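Serine/threonine/tyrosine-interacting protein (PDB 2R0B) is a catalytically inactive pseudophosphatase that anchors ERK1/ERK2 in the nucleus and binds the F-box of FBXW7, blocking its assembly into the SCF ubiquitin ligase. Local coordinates at residues L62-N67 with I101-A106; P11-G16 with V93-N98. All coordinates share one frame; numbering follows the deposited sequence.

In the fold
Both contacts belong to a dual-specificity phosphatase-like domain; interaction 1 lies at its anion site, and interaction 2 reaches it at one end. Interaction 2 is wholly buried. It pairs two neighbouring parallel strands, 13-16 and 93-96, through backbone hydrogen bonds and apolar side chains. Interaction 1 lies about 13 Å away, centre to centre. It joins the loop after edge strand 58-63 to the start of helix 103-116, and is mostly polar, with D66 exposed and R103 buried. The chain between strand 93-96 and helix 103-116 wraps one sulfate ion, which residues of both interactions bind. The two contacts also touch directly: S104 CB packs 3.6 Å from L15 CD1.

Interaction 1 of 2, residues L62-N67 with I101-A106; sequences LDIADN and ISRSAA. With SO4 (sulfate ion), chain B.
D66 OD1 is gripped by two donors. The hydroxyl S102 OG gives D66 OD1 a hydrogen bond of 2.7 Å, and N137 ND2 supplies another. S102 OG meets the carboxylate on its syn side, tilted 32° out of the plane. D66 reaches S102 because its CG is anti to the backbone N (chi1 -175°). The contact joins the 62-67 loop to the end of the phosphatase signature loop, the P-loop, and the start of helix 103-116. The 62-67 loop probably corresponds to the loop that carries the general acid in active relatives.

R103 is the signature arginine. Its guanidinium works along its edge. R103 NH1 donates to the backbone I64 O at 2.9 Å, nearly in the guanidinium plane, and also forms a salt bridge with E45. NE and NH2 turn to the sulfate ion: R103 NE binds sulfate O2 at 2.8 Å and R103 NH2 binds sulfate O3 at the same length. The chain bends at chi3 (-72°), and NE comes back to the same sulfate oxygen, O2, that R103 N binds. D66 CB lies over one face of the group, 3.5 Å from R103 NE. On the aliphatic part, I64 CG2 packs 3.8 Å from R103 CD as the two side chains slide past each other in opposite directions. With R103 replaced by alanine, the I64 carbonyl would probably lose this donor, E45 its salt bridge and the anion two side-chain bonds.

The sulfate, probably from the crystallisation liquor, sits where a phosphate group would be expected. Backbone N-H groups of I101, S102, R103 and S104 all point to it, so the helix N-terminus is likely to add a favourable electrostatic field. O4 takes the N of S104 and also its hydroxyl, with S104 OG 2.7 Å from sulfate O4.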
loop_
_atom_site.group_PDB
_atom_site.type_symbol
_atom_site.label_atom_id
_atom_site.label_comp_id
_atom_site.label_asym_id
_atom_site.label_seq_id
_atom_site.Cartn_x
_atom_site.Cartn_y
_atom_site.Cartn_z
ATOM N N LEU A 62 -9.043 -1.202 4.385
ATOM C CA LEU A 62 -8.818 -0.058 5.269
ATOM C C LEU A 62 -9.672 1.107 4.815
ATOM O O LEU A 62 -9.490 1.644 3.715
ATOM C CB LEU A 62 -7.338 0.374 5.292
ATOM C CG LEU A 62 -6.290 -0.633 5.771
ATOM C CD1 LEU A 62 -4.864 -0.078 5.652
ATOM C CD2 LEU A 62 -6.552 -1.131 7.191
ATOM N N ASP A 63 -10.608 1.477 5.674
ATOM C CA ASP A 63 -11.480 2.624 5.432
ATOM C C ASP A 63 -10.704 3.900 5.788
ATOM O O ASP A 63 -10.595 4.292 6.964
ATOM C CB ASP A 63 -12.755 2.442 6.256
ATOM C CG ASP A 63 -13.618 3.683 6.305
ATOM O OD1 ASP A 63 -13.502 4.536 5.402
ATOM O OD2 ASP A 63 -14.448 3.804 7.252
ATOM N N ILE A 64 -10.144 4.539 4.760
ATOM C CA ILE A 64 -9.257 5.703 4.946
ATOM C C ILE A 64 -9.591 6.772 3.913
ATOM O O ILE A 64 -9.696 6.454 2.726
ATOM C CB ILE A 64 -7.752 5.305 4.751
ATOM C CG1 ILE A 64 -7.307 4.331 5.860
ATOM C CG2 ILE A 64 -6.853 6.575 4.711
ATOM C CD1 ILE A 64 -5.951 3.713 5.717
ATOM N N ALA A 65 -9.764 8.020 4.358
ATOM C CA ALA A 65 -9.907 9.169 3.449
ATOM C C ALA A 65 -8.560 9.753 3.045
ATOM O O ALA A 65 -7.618 9.778 3.856
ATOM C CB ALA A 65 -10.740 10.237 4.104
ATOM N N ASP A 66 -8.459 10.225 1.804
ATOM C CA ASP A 66 -7.245 10.919 1.350
ATOM C C ASP A 66 -7.274 12.408 1.685
ATOM O O ASP A 66 -7.566 13.256 0.838
ATOM C CB ASP A 66 -6.985 10.702 -0.150
ATOM C CG ASP A 66 -5.672 11.322 -0.607
ATOM O OD1 ASP A 66 -4.751 11.436 0.229
ATOM O OD2 ASP A 66 -5.552 11.691 -1.797
ATOM N N ASN A 67 -7.021 12.724 2.949
ATOM C CA ASN A 67 -6.914 14.117 3.367
ATOM C C ASN A 67 -5.917 14.282 4.514
ATOM O O ASN A 67 -5.684 13.330 5.260
ATOM C CB ASN A 67 -8.278 14.752 3.654
ATOM C CG ASN A 67 -8.895 14.278 4.937
ATOM O OD1 ASN A 67 -8.396 14.569 6.031
ATOM N ND2 ASN A 67 -10.022 13.598 4.825
ATOM N N ILE A 101 -1.662 6.967 -5.399
ATOM C CA ILE A 101 -0.840 8.176 -5.326
ATOM C C ILE A 101 -0.510 8.592 -3.900
ATOM O O ILE A 101 0.631 8.942 -3.600
ATOM C CB ILE A 101 -1.483 9.338 -6.084
ATOM C CG1 ILE A 101 -1.478 9.017 -7.582
ATOM C CG2 ILE A 101 -0.781 10.676 -5.777
ATOM C CD1 ILE A 101 -2.095 10.081 -8.463
ATOM N N SER A 102 -1.528 8.608 -3.046
ATOM C CA SER A 102 -1.390 9.225 -1.734
ATOM C C SER A 102 -1.530 8.264 -0.563
ATOM O O SER A 102 -0.550 8.035 0.129
ATOM C CB SER A 102 -2.361 10.384 -1.570
ATOM O OG SER A 102 -2.167 10.958 -0.283
ATOM N N ARG A 103 -2.725 7.737 -0.317
ATOM C CA ARG A 103 -2.925 6.743 0.761
ATOM C C ARG A 103 -2.086 5.457 0.580
ATOM O O ARG A 103 -1.304 5.029 1.468
ATOM C CB ARG A 103 -4.415 6.368 0.859
ATOM C CG ARG A 103 -5.359 7.565 1.210
ATOM C CD ARG A 103 -6.840 7.269 1.004
ATOM N NE ARG A 103 -7.171 7.194 -0.424
ATOM C CZ ARG A 103 -8.391 6.980 -0.909
ATOM N NH1 ARG A 103 -9.446 6.865 -0.091
ATOM N NH2 ARG A 103 -8.570 6.933 -2.223
ATOM N N SER A 104 -2.266 4.819 -0.569
ATOM C CA SER A 104 -1.574 3.578 -0.861
ATOM C C SER A 104 -0.048 3.763 -0.834
ATOM O O SER A 104 0.673 2.952 -0.203
ATOM C CB SER A 104 -2.055 3.020 -2.192
ATOM O OG SER A 104 -1.955 4.009 -3.182
ATOM N N ALA A 105 0.423 4.851 -1.446
ATOM C CA ALA A 105 1.854 5.143 -1.448
ATOM C C ALA A 105 2.362 5.322 -0.030
ATOM O O ALA A 105 3.431 4.818 0.305
ATOM C CB ALA A 105 2.171 6.385 -2.271
ATOM N N ALA A 106 1.608 6.034 0.818
ATOM C CA ALA A 106 2.074 6.241 2.193
ATOM C C ALA A 106 2.268 4.912 2.946
ATOM O O ALA A 106 3.246 4.734 3.682
ATOM C CB ALA A 106 1.131 7.174 2.966
HETATM S S SO4 B . -4.812 6.929 -3.214
HETATM O O1 SO4 B . -4.101 7.743 -4.200
HETATM O O2 SO4 B . -4.972 7.771 -2.035
HETATM O O3 SO4 B . -6.155 6.579 -3.671
HETATM O O4 SO4 B . -4.080 5.704 -2.898
#

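Interaction 2 of 2, residues P11-G16 with V93-N98; sequences PGLFLG and VLVHGN. With SO4 (sulfate ion), chain B.
L13 CD1 rests against two valines of the next strand, 3.8 Å from V95 CG2 and 4.0 Å from V93 CB. The L13 and V95 side chains cross obliquely. L13 has CG anti to its backbone N (chi1 177°), which carries CD1 over to the valines. I83 of helix 76-88 and Y111 of helix 103-116 also pack on L13. L15 shares this face of the sheet. F14 and L94 occupy the other face, where F14 CB packs 4.0 Å from L94 CD1. The F14 ring presents its edge to the V93 carbonyl, and H32 meets this ring with its plane strongly inclined.

The two strands are neighbours in the central sheet of the phosphatase fold, where strand 93-96 leads into the P-loop. They run parallel, with 24° between their directions. F14 bonds to the residues before and after its partner L94, the usual parallel pattern. F14 N donates to V93 O at 2.8 Å, and V95 N donates to F14 O in an almost straight bond. V93 N to G12 O and G16 N to V95 O extend the ladder both ways. G97 N reaches G16 O only weakly, at 3.5 Å, as the strands end.

At the end of strand 93-96 the contact turns polar. H96 ND1 donates to G97 O at 3.0 Å, nearly straight (171°), in the ring plane and on a carbonyl lone pair. This ties the ring to the turn. G97 stands where active relatives carry the nucleophilic cysteine. G97 CA is 3.5 Å from sulfate O4, and a side-chain carbon there would clash with that oxygen. N98 N binds sulfate O3 at 2.8 Å, while N98 ND2 bonds to E45.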
loop_
_atom_site.group_PDB
_atom_site.type_symbol
_atom_site.label_atom_id
_atom_site.label_comp_id
_atom_site.label_asym_id
_atom_site.label_seq_id
_atom_site.Cartn_x
_atom_site.Cartn_y
_atom_site.Cartn_z
ATOM N N PRO A 11 11.066 -6.443 -3.752
ATOM C CA PRO A 11 10.709 -7.837 -4.021
ATOM C C PRO A 11 9.430 -8.311 -3.319
ATOM O O PRO A 11 9.362 -8.357 -2.086
ATOM C CB PRO A 11 11.934 -8.598 -3.556
ATOM C CG PRO A 11 13.050 -7.644 -3.722
ATOM C CD PRO A 11 12.487 -6.290 -3.366
ATOM N N GLY A 12 8.415 -8.661 -4.114
ATOM C CA GLY A 12 7.179 -9.181 -3.546
ATOM C C GLY A 12 6.160 -8.152 -3.062
ATOM O O GLY A 12 5.105 -8.535 -2.544
ATOM N N LEU A 13 6.435 -6.869 -3.242
ATOM C CA LEU A 13 5.491 -5.823 -2.783
ATOM C C LEU A 13 5.181 -4.908 -3.946
ATOM O O LEU A 13 6.076 -4.263 -4.476
ATOM C CB LEU A 13 6.071 -5.026 -1.611
ATOM C CG LEU A 13 5.253 -3.860 -1.059
ATOM C CD1 LEU A 13 3.958 -4.367 -0.445
ATOM C CD2 LEU A 13 6.048 -3.031 -0.041
ATOM N N PHE A 14 3.910 -4.870 -4.337
ATOM C CA PHE A 14 3.451 -4.133 -5.493
ATOM C C PHE A 14 2.533 -3.001 -5.047
ATOM O O PHE A 14 1.856 -3.113 -4.017
ATOM C CB PHE A 14 2.647 -5.049 -6.435
ATOM C CG PHE A 14 3.440 -6.188 -7.028
ATOM C CD1 PHE A 14 3.783 -6.165 -8.381
ATOM C CD2 PHE A 14 3.808 -7.289 -6.259
ATOM C CE1 PHE A 14 4.488 -7.223 -8.958
ATOM C CE2 PHE A 14 4.527 -8.364 -6.838
ATOM C CZ PHE A 14 4.877 -8.307 -8.183
ATOM N N LEU A 15 2.504 -1.932 -5.842
ATOM C CA LEU A 15 1.700 -0.743 -5.535
ATOM C C LEU A 15 0.929 -0.347 -6.774
ATOM O O LEU A 15 1.503 -0.245 -7.859
ATOM C CB LEU A 15 2.614 0.413 -5.103
ATOM C CG LEU A 15 2.003 1.819 -4.930
ATOM C CD1 LEU A 15 0.941 1.900 -3.838
ATOM C CD2 LEU A 15 3.086 2.888 -4.714
ATOM N N GLY A 16 -0.372 -0.097 -6.627
ATOM C CA GLY A 16 -1.198 0.146 -7.815
ATOM C C GLY A 16 -2.434 0.967 -7.498
ATOM O O GLY A 16 -2.713 1.220 -6.339
ATOM N N VAL A 93 2.366 -9.258 -2.059
ATOM C CA VAL A 93 1.338 -8.324 -1.594
ATOM C C VAL A 93 1.119 -7.204 -2.616
ATOM O O VAL A 93 2.069 -6.550 -3.088
ATOM C CB VAL A 93 1.721 -7.696 -0.244
ATOM C CG1 VAL A 93 0.624 -6.766 0.244
ATOM C CG2 VAL A 93 2.033 -8.775 0.825
ATOM N N LEU A 94 -0.143 -6.983 -2.965
ATOM C CA LEU A 94 -0.496 -5.796 -3.735
ATOM C C LEU A 94 -1.137 -4.797 -2.768
ATOM O O LEU A 94 -2.092 -5.146 -2.062
ATOM C CB LEU A 94 -1.481 -6.137 -4.864
ATOM C CG LEU A 94 -2.205 -4.939 -5.513
ATOM C CD1 LEU A 94 -1.221 -3.933 -6.151
ATOM C CD2 LEU A 94 -3.231 -5.443 -6.540
ATOM N N VAL A 95 -0.600 -3.581 -2.705
ATOM C CA VAL A 95 -1.247 -2.495 -1.958
ATOM C C VAL A 95 -1.871 -1.534 -2.975
ATOM O O VAL A 95 -1.178 -1.018 -3.848
ATOM C CB VAL A 95 -0.247 -1.695 -1.114
ATOM C CG1 VAL A 95 -1.008 -0.604 -0.318
ATOM C CG2 VAL A 95 0.538 -2.620 -0.196
ATOM N N HIS A 96 -3.178 -1.305 -2.875
ATOM C CA HIS A 96 -3.832 -0.411 -3.808
ATOM C C HIS A 96 -4.767 0.547 -3.092
ATOM O O HIS A 96 -5.287 0.239 -2.006
ATOM C CB HIS A 96 -4.538 -1.183 -4.955
ATOM C CG HIS A 96 -5.867 -1.769 -4.581
ATOM N ND1 HIS A 96 -7.004 -0.996 -4.423
ATOM C CD2 HIS A 96 -6.240 -3.049 -4.331
ATOM C CE1 HIS A 96 -8.016 -1.781 -4.095
ATOM N NE2 HIS A 96 -7.582 -3.026 -4.040
ATOM N N GLY A 97 -4.943 1.724 -3.696
ATOM C CA GLY A 97 -5.910 2.684 -3.216
ATOM C C GLY A 97 -6.900 2.915 -4.343
ATOM O O GLY A 97 -7.362 1.964 -4.985
ATOM N N ASN A 98 -7.230 4.182 -4.587
ATOM C CA ASN A 98 -7.995 4.559 -5.762
ATOM C C ASN A 98 -7.005 4.866 -6.889
ATOM O O ASN A 98 -6.911 4.107 -7.866
ATOM C CB ASN A 98 -8.888 5.760 -5.409
ATOM C CG ASN A 98 -9.706 6.260 -6.574
ATOM O OD1 ASN A 98 -9.378 6.009 -7.735
ATOM N ND2 ASN A 98 -10.773 7.018 -6.272
HETATM S S SO4 B . -4.812 6.929 -3.214
HETATM O O1 SO4 B . -4.101 7.743 -4.200
HETATM O O2 SO4 B . -4.972 7.771 -2.035
HETATM O O3 SO4 B . -6.155 6.579 -3.671
HETATM O O4 SO4 B . -4.080 5.704 -2.898
#